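Side-chain contact in erythrocyte binding antigen 140 (Plasmodium falciparum, PDB 4GF2), which probably binds a receptor on the host red-cell surface during erythrocyte invasion, here represented by its region of two Duffy-binding-like domains: residues P37-Q42 / F94-N99. The protein carries 3 engineered substitutions. Numbering follows the deposited sequence.
Sequences PDRKIQ and FSDFRN
Lys40, on the short helix 38-41, and Asp96, on the long helix 83-101, bring the two backbones nearest each other, their CA atoms 7.1 Å apart. The contact lies in the first Duffy-binding-like domain, where the turn of helix that follows the two-stranded antiparallel hairpin is tied to the helical body by a buried salt bridge. Asp96 reaches across from the long helix and Arg39 comes from the opposite direction. Both terminal nitrogens of the guanidinium close on a single carboxylate oxygen: NH1 of Arg39 lies 2.8 Å from OD2 of Asp96, and NH2 of Arg39 2.7 Å from the same OD2. This fork is bent, with N-H...O angles of 140° and 145°. NH1 approaches the anti lone pair of OD2, the one away from OD1, whereas NH2 meets OD2 nearly along the C-O bond. Guanidinium and carboxylate are almost coplanar, 18° between planes. A bend at chi3 turns the otherwise extended arginine chain so that its end faces Asp96. Arginine suits the place because its several N-H groups also reach Ser93 and, through NH2, a second carboxylate, Glu182, while the short aspartate offers OD1 to Gln175 and Trp179; the network thus joins three helices, 38-41, 83-101 and 175-202. Lys40 contributes its methylenes instead, laid obliquely over the aspartate. A long chain lets lysine do more than pack: NZ goes on to Asp105 and Asp107, leaving it 5.7 Å from OD1 of Asp96, while its CD lies 3.6 Å from CG of Asp96.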
loop_
_atom_site.group_PDB
_atom_site.type_symbol
_atom_site.label_atom_id
_atom_site.label_comp_id
_atom_site.label_asym_id
_atom_site.label_seq_id
_atom_site.Cartn_x
_atom_site.Cartn_y
_atom_site.Cartn_z
ATOM N N PRO A 37 -30.002 -1.437 -2.844
ATOM C CA PRO A 37 -29.684 -0.148 -3.463
ATOM C C PRO A 37 -30.339 1.005 -2.710
ATOM O O PRO A 37 -31.458 0.867 -2.216
ATOM C CB PRO A 37 -30.277 -0.283 -4.868
ATOM C CG PRO A 37 -31.404 -1.240 -4.708
ATOM C CD PRO A 37 -31.002 -2.195 -3.618
ATOM N N ASP A 38 -29.646 2.131 -2.618
ATOM C CA ASP A 38 -30.184 3.284 -1.913
ATOM C C ASP A 38 -31.510 3.711 -2.548
ATOM O O ASP A 38 -32.394 4.246 -1.876
ATOM C CB ASP A 38 -29.179 4.435 -1.935
ATOM C CG ASP A 38 -29.368 5.395 -0.780
ATOM O OD1 ASP A 38 -29.893 4.964 0.266
ATOM O OD2 ASP A 38 -28.985 6.577 -0.914
ATOM N N ARG A 39 -31.652 3.459 -3.844
ATOM C CA ARG A 39 -32.891 3.787 -4.534
ATOM C C ARG A 39 -34.065 3.076 -3.866
ATOM O O ARG A 39 -35.140 3.651 -3.711
ATOM C CB ARG A 39 -32.818 3.404 -6.012
ATOM C CG ARG A 39 -34.107 3.710 -6.782
ATOM C CD ARG A 39 -34.173 2.966 -8.106
ATOM N NE ARG A 39 -33.802 1.564 -7.952
ATOM C CZ ARG A 39 -34.574 0.630 -7.405
ATOM N NH1 ARG A 39 -35.782 0.930 -6.949
ATOM N NH2 ARG A 39 -34.128 -0.613 -7.314
ATOM N N LYS A 40 -33.850 1.824 -3.470
ATOM C CA LYS A 40 -34.880 1.044 -2.792
ATOM C C LYS A 40 -35.093 1.543 -1.363
ATOM O O LYS A 40 -36.221 1.619 -0.884
ATOM C CB LYS A 40 -34.504 -0.440 -2.775
ATOM C CG LYS A 40 -35.451 -1.314 -1.961
ATOM C CD LYS A 40 -36.869 -1.253 -2.518
ATOM C CE LYS A 40 -37.777 -2.303 -1.885
ATOM N NZ LYS A 40 -38.022 -2.053 -0.438
ATOM N N ILE A 41 -34.006 1.880 -0.685
ATOM C CA ILE A 41 -34.092 2.408 0.672
ATOM C C ILE A 41 -34.981 3.650 0.722
ATOM O O ILE A 41 -35.725 3.847 1.683
ATOM C CB ILE A 41 -32.692 2.734 1.231
ATOM C CG1 ILE A 41 -31.932 1.436 1.506
ATOM C CG2 ILE A 41 -32.787 3.553 2.516
ATOM C CD1 ILE A 41 -30.477 1.641 1.804
ATOM N N GLN A 42 -34.918 4.472 -0.322
ATOM C CA GLN A 42 -35.649 5.736 -0.341
ATOM C C GLN A 42 -36.940 5.677 -1.150
ATOM O O GLN A 42 -37.567 6.709 -1.401
ATOM C CB GLN A 42 -34.760 6.852 -0.882
ATOM C CG GLN A 42 -33.579 7.179 0.015
ATOM C CD GLN A 42 -33.028 8.565 -0.241
ATOM O OE1 GLN A 42 -32.412 8.824 -1.276
ATOM N NE2 GLN A 42 -33.253 9.469 0.701
ATOM N N PHE A 94 -40.540 0.815 -9.985
ATOM C CA PHE A 94 -41.854 0.220 -10.202
ATOM C C PHE A 94 -41.813 -1.256 -9.826
ATOM O O PHE A 94 -42.743 -1.787 -9.219
ATOM C CB PHE A 94 -42.301 0.370 -11.653
ATOM C CG PHE A 94 -43.635 -0.267 -11.943
ATOM C CD1 PHE A 94 -44.810 0.342 -11.540
ATOM C CD2 PHE A 94 -43.710 -1.474 -12.615
ATOM C CE1 PHE A 94 -46.032 -0.236 -11.803
ATOM C CE2 PHE A 94 -44.934 -2.058 -12.879
ATOM C CZ PHE A 94 -46.095 -1.435 -12.477
ATOM N N SER A 95 -40.719 -1.913 -10.189
ATOM C CA SER A 95 -40.565 -3.330 -9.917
ATOM C C SER A 95 -40.474 -3.592 -8.418
ATOM O O SER A 95 -40.994 -4.591 -7.929
ATOM C CB SER A 95 -39.323 -3.868 -10.622
ATOM O OG SER A 95 -39.420 -3.662 -12.016
ATOM N N ASP A 96 -39.815 -2.694 -7.691
ATOM C CA ASP A 96 -39.690 -2.838 -6.243
ATOM C C ASP A 96 -41.023 -2.593 -5.543
ATOM O O ASP A 96 -41.314 -3.221 -4.525
ATOM C CB ASP A 96 -38.616 -1.903 -5.687
ATOM C CG ASP A 96 -37.215 -2.457 -5.864
ATOM O OD1 ASP A 96 -37.060 -3.693 -5.828
ATOM O OD2 ASP A 96 -36.270 -1.659 -6.038
ATOM N N PHE A 97 -41.833 -1.687 -6.083
ATOM C CA PHE A 97 -43.195 -1.516 -5.581
ATOM C C PHE A 97 -43.930 -2.848 -5.672
ATOM O O PHE A 97 -44.622 -3.253 -4.736
ATOM C CB PHE A 97 -43.962 -0.448 -6.367
ATOM C CG PHE A 97 -43.683 0.962 -5.920
ATOM C CD1 PHE A 97 -43.937 1.354 -4.617
ATOM C CD2 PHE A 97 -43.188 1.905 -6.813
ATOM C CE1 PHE A 97 -43.686 2.656 -4.207
ATOM C CE2 PHE A 97 -42.940 3.203 -6.411
ATOM C CZ PHE A 97 -43.187 3.579 -5.105
ATOM N N ARG A 98 -43.767 -3.528 -6.803
ATOM C CA ARG A 98 -44.412 -4.818 -7.021
ATOM C C ARG A 98 -43.873 -5.875 -6.069
ATOM O O ARG A 98 -44.633 -6.554 -5.377
ATOM C CB ARG A 98 -44.184 -5.287 -8.457
ATOM C CG ARG A 98 -44.692 -6.697 -8.735
ATOM C CD ARG A 98 -44.364 -7.127 -10.152
ATOM N NE ARG A 98 -44.812 -8.488 -10.429
ATOM C CZ ARG A 98 -44.062 -9.581 -10.299
ATOM N NH1 ARG A 98 -42.800 -9.501 -9.896
ATOM N NH2 ARG A 98 -44.579 -10.767 -10.579
ATOM N N ASN A 99 -42.552 -6.010 -6.041
ATOM C CA ASN A 99 -41.919 -7.107 -5.322
ATOM C C ASN A 99 -41.955 -6.960 -3.802
ATOM O O ASN A 99 -42.015 -7.952 -3.086
ATOM C CB ASN A 99 -40.490 -7.302 -5.823
ATOM C CG ASN A 99 -40.448 -7.932 -7.201
ATOM O OD1 ASN A 99 -41.405 -8.576 -7.621
ATOM N ND2 ASN A 99 -39.340 -7.756 -7.907
#